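Local coordinates for DTDP-4-dehydrorhamnose reductase, rfbD ortholog (Clostridium acetobutylicum, PDB 1VL0), which probably catalyses the NAD(P)H-dependent reduction of dTDP-6-deoxy-L-lyxo-4-hexulose to dTDP-L-rhamnose, the last step in making this activated sugar, at residues A[109-114]-A[158-163]. Numbering follows the deposited sequence.
Sequences VQISTD and VRTAWL. With NAI (1,4-dihydronicotinamide adenine dinucleotide), chain D.
Two neighbouring parallel strands of the Rossmann-type sheet, 109-113 and 158-160, pair in the buried middle of the chain, and their C-terminal ends form the floor of the nicotinamide site. V158 N gives its hydrogen to Q110 O and V158 O receives S112 N (2.8 Å); T160 N donates to S112 O, and T160 O takes D114 N in a longer, more bent bond (3.2 Å). On one face, I111 CD1 lies against V158 CB. On the other, S112 CB meets R159 CG at 4.0 Å, and the polar ends of both side chains reach E145 on helix 136-151. As expected for this extended short-chain dehydrogenase/reductase fold, the cofactor lies across the carboxyl ends of the strands: S112 O and T160 O approach NAI C6N and C5N, and T113 OG1, which accepts Y115 N, sits 3.3 Å from NAI C5N. Beyond T160, L163 N binds the carboxamide oxygen O7N almost straight (2.9 Å, 174°). With CG set between the backbone N and the carbonyl carbon (chi1 64°), the D114 carboxylate comes up against the A161 methyl, D114 OD1 lying 3.3 Å from A161 CB; one water joins OD1 to W162 N, and a second joins OD2 to W162 NE1.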
loop_
_atom_site.group_PDB
_atom_site.type_symbol
_atom_site.label_atom_id
_atom_site.label_comp_id
_atom_site.label_asym_id
_atom_site.label_seq_id
_atom_site.Cartn_x
_atom_site.Cartn_y
_atom_site.Cartn_z
ATOM N N VAL A 109 10.695 12.781 5.823
ATOM C CA VAL A 109 11.368 11.712 6.543
ATOM C C VAL A 109 10.538 11.437 7.775
ATOM O O VAL A 109 10.226 12.314 8.547
ATOM C CB VAL A 109 12.795 12.037 6.994
ATOM C CG1 VAL A 109 13.413 10.906 7.746
ATOM C CG2 VAL A 109 13.685 12.355 5.797
ATOM N N GLN A 110 10.200 10.175 7.952
ATOM C CA GLN A 110 9.457 9.698 9.138
ATOM C C GLN A 110 10.309 8.669 9.911
ATOM O O GLN A 110 10.688 7.611 9.381
ATOM C CB GLN A 110 8.192 9.026 8.663
ATOM C CG GLN A 110 7.456 8.173 9.709
ATOM C CD GLN A 110 6.942 8.997 10.862
ATOM O OE1 GLN A 110 6.882 10.239 10.799
ATOM N NE2 GLN A 110 6.554 8.311 11.919
ATOM N N ILE A 111 10.594 8.984 11.153
ATOM C CA ILE A 111 11.388 8.115 11.949
ATOM C C ILE A 111 10.461 7.103 12.647
ATOM O O ILE A 111 9.428 7.476 13.234
ATOM C CB ILE A 111 12.232 8.906 13.004
ATOM C CG1 ILE A 111 13.008 10.069 12.366
ATOM C CG2 ILE A 111 13.186 7.913 13.707
ATOM C CD1 ILE A 111 14.159 9.701 11.470
ATOM N N SER A 112 10.839 5.836 12.583
ATOM C CA SER A 112 10.021 4.774 13.096
ATOM C C SER A 112 10.871 3.807 13.959
ATOM O O SER A 112 11.981 4.148 14.404
ATOM C CB SER A 112 9.332 4.016 11.933
ATOM O OG SER A 112 8.246 3.174 12.367
ATOM N N THR A 113 10.352 2.595 14.168
ATOM C CA THR A 113 10.761 1.741 15.274
ATOM C C THR A 113 10.827 0.258 14.928
ATOM O O THR A 113 10.077 -0.262 14.112
ATOM C CB THR A 113 9.828 2.002 16.506
ATOM O OG1 THR A 113 10.189 1.157 17.620
ATOM C CG2 THR A 113 8.384 1.656 16.211
ATOM N N ASP A 114 11.751 -0.421 15.581
ATOM C CA ASP A 114 11.801 -1.898 15.641
ATOM C C ASP A 114 10.592 -2.539 16.304
ATOM O O ASP A 114 10.343 -3.704 16.120
ATOM C CB ASP A 114 13.090 -2.336 16.407
ATOM C CG ASP A 114 13.101 -1.895 17.894
ATOM O OD1 ASP A 114 12.874 -0.700 18.185
ATOM O OD2 ASP A 114 13.331 -2.685 18.840
ATOM N N VAL A 158 12.646 5.699 8.261
ATOM C CA VAL A 158 13.896 5.246 8.871
ATOM C C VAL A 158 13.607 4.658 10.261
ATOM O O VAL A 158 13.225 5.403 11.189
ATOM C CB VAL A 158 14.926 6.373 8.970
ATOM C CG1 VAL A 158 16.272 5.835 9.529
ATOM C CG2 VAL A 158 15.154 7.055 7.562
ATOM N N ARG A 159 13.649 3.327 10.356
ATOM C CA ARG A 159 13.378 2.616 11.598
ATOM C C ARG A 159 14.623 2.555 12.435
ATOM O O ARG A 159 15.676 2.142 11.969
ATOM C CB ARG A 159 12.871 1.184 11.345
ATOM C CG ARG A 159 11.655 1.102 10.473
ATOM C CD ARG A 159 11.037 -0.279 10.515
ATOM N NE ARG A 159 9.841 -0.378 9.670
ATOM C CZ ARG A 159 9.580 -1.308 8.771
ATOM N NH1 ARG A 159 10.424 -2.296 8.524
ATOM N NH2 ARG A 159 8.434 -1.226 8.104
ATOM N N THR A 160 14.504 2.925 13.698
ATOM C CA THR A 160 15.633 2.829 14.587
ATOM C C THR A 160 15.258 2.137 15.914
ATOM O O THR A 160 14.129 1.669 16.071
ATOM C CB THR A 160 16.293 4.183 14.790
ATOM O OG1 THR A 160 17.553 3.985 15.470
ATOM C CG2 THR A 160 15.494 5.091 15.691
ATOM N N ALA A 161 16.221 2.031 16.836
ATOM C CA ALA A 161 16.001 1.289 18.082
ATOM C C ALA A 161 17.056 1.654 19.108
ATOM O O ALA A 161 18.159 2.087 18.741
ATOM C CB ALA A 161 16.074 -0.229 17.815
ATOM N N TRP A 162 16.701 1.470 20.384
ATOM C CA TRP A 162 17.658 1.546 21.504
ATOM C C TRP A 162 18.451 2.830 21.373
ATOM O O TRP A 162 19.683 2.841 21.412
ATOM C CB TRP A 162 18.584 0.348 21.480
ATOM C CG TRP A 162 17.941 -0.946 21.784
ATOM C CD1 TRP A 162 16.632 -1.326 21.554
ATOM C CD2 TRP A 162 18.586 -2.095 22.339
ATOM N NE1 TRP A 162 16.439 -2.633 21.942
ATOM C CE2 TRP A 162 17.609 -3.118 22.456
ATOM C CE3 TRP A 162 19.870 -2.345 22.815
ATOM C CZ2 TRP A 162 17.894 -4.359 23.006
ATOM C CZ3 TRP A 162 20.147 -3.553 23.326
ATOM C CH2 TRP A 162 19.165 -4.561 23.433
ATOM N N LEU A 163 17.738 3.930 21.237
ATOM C CA LEU A 163 18.361 5.175 20.809
ATOM C C LEU A 163 18.818 6.078 21.967
ATOM O O LEU A 163 18.061 6.353 22.908
ATOM C CB LEU A 163 17.374 5.961 19.942
ATOM C CG LEU A 163 17.915 7.185 19.249
ATOM C CD1 LEU A 163 18.916 6.808 18.194
ATOM C CD2 LEU A 163 16.759 8.006 18.664
HETATM P PA NAI D . 12.388 12.264 22.134
HETATM O O1A NAI D . 11.365 11.663 23.056
HETATM O O2A NAI D . 13.732 12.502 22.777
HETATM O O5B NAI D . 11.711 13.566 21.485
HETATM C C5B NAI D . 10.438 13.416 20.890
HETATM C C4B NAI D . 9.753 14.766 20.722
HETATM O O4B NAI D . 8.361 14.570 20.481
HETATM C C3B NAI D . 9.794 15.684 21.942
HETATM O O3B NAI D . 10.586 16.827 21.677
HETATM C C2B NAI D . 8.311 16.029 22.147
HETATM O O2B NAI D . 8.056 17.291 22.750
HETATM C C1B NAI D . 7.811 15.853 20.709
HETATM N N9A NAI D . 6.362 15.941 20.453
HETATM C C8A NAI D . 5.392 15.295 21.168
HETATM N N7A NAI D . 4.192 15.640 20.662
HETATM C C5A NAI D . 4.353 16.515 19.643
HETATM C C6A NAI D . 3.437 17.163 18.811
HETATM N N6A NAI D . 2.134 16.985 18.958
HETATM N N1A NAI D . 3.901 18.013 17.834
HETATM C C2A NAI D . 5.277 18.210 17.676
HETATM N N3A NAI D . 6.179 17.600 18.511
HETATM C C4A NAI D . 5.732 16.735 19.488
HETATM O O3 NAI D . 12.493 11.328 20.835
HETATM P PN NAI D . 13.801 10.542 20.294
HETATM O O1N NAI D . 14.616 11.417 19.429
HETATM O O2N NAI D . 14.320 9.698 21.393
HETATM O O5D NAI D . 13.062 9.629 19.180
HETATM C C5D NAI D . 13.119 10.035 17.819
HETATM C C4D NAI D . 12.384 9.033 16.969
HETATM O O4D NAI D . 12.947 7.711 17.104
HETATM C C3D NAI D . 10.901 8.938 17.326
HETATM O O3D NAI D . 10.231 9.045 16.102
HETATM C C2D NAI D . 10.722 7.561 17.965
HETATM O O2D NAI D . 9.475 6.901 17.772
HETATM C C1D NAI D . 11.866 6.795 17.291
HETATM N N1N NAI D . 12.375 5.677 18.084
HETATM C C2N NAI D . 13.118 5.945 19.211
HETATM C C3N NAI D . 13.616 4.865 19.939
HETATM C C7N NAI D . 14.120 5.069 21.336
HETATM O O7N NAI D . 14.882 4.036 21.902
HETATM N N7N NAI D . 13.846 6.198 22.001
HETATM C C4N NAI D . 13.360 3.554 19.513
HETATM C C5N NAI D . 12.604 3.300 18.369
HETATM C C6N NAI D . 12.120 4.402 17.671
HETATM O O HOH W 1 13.691 0.636 20.492
HETATM O O HOH W 2 13.503 -3.146 21.252
#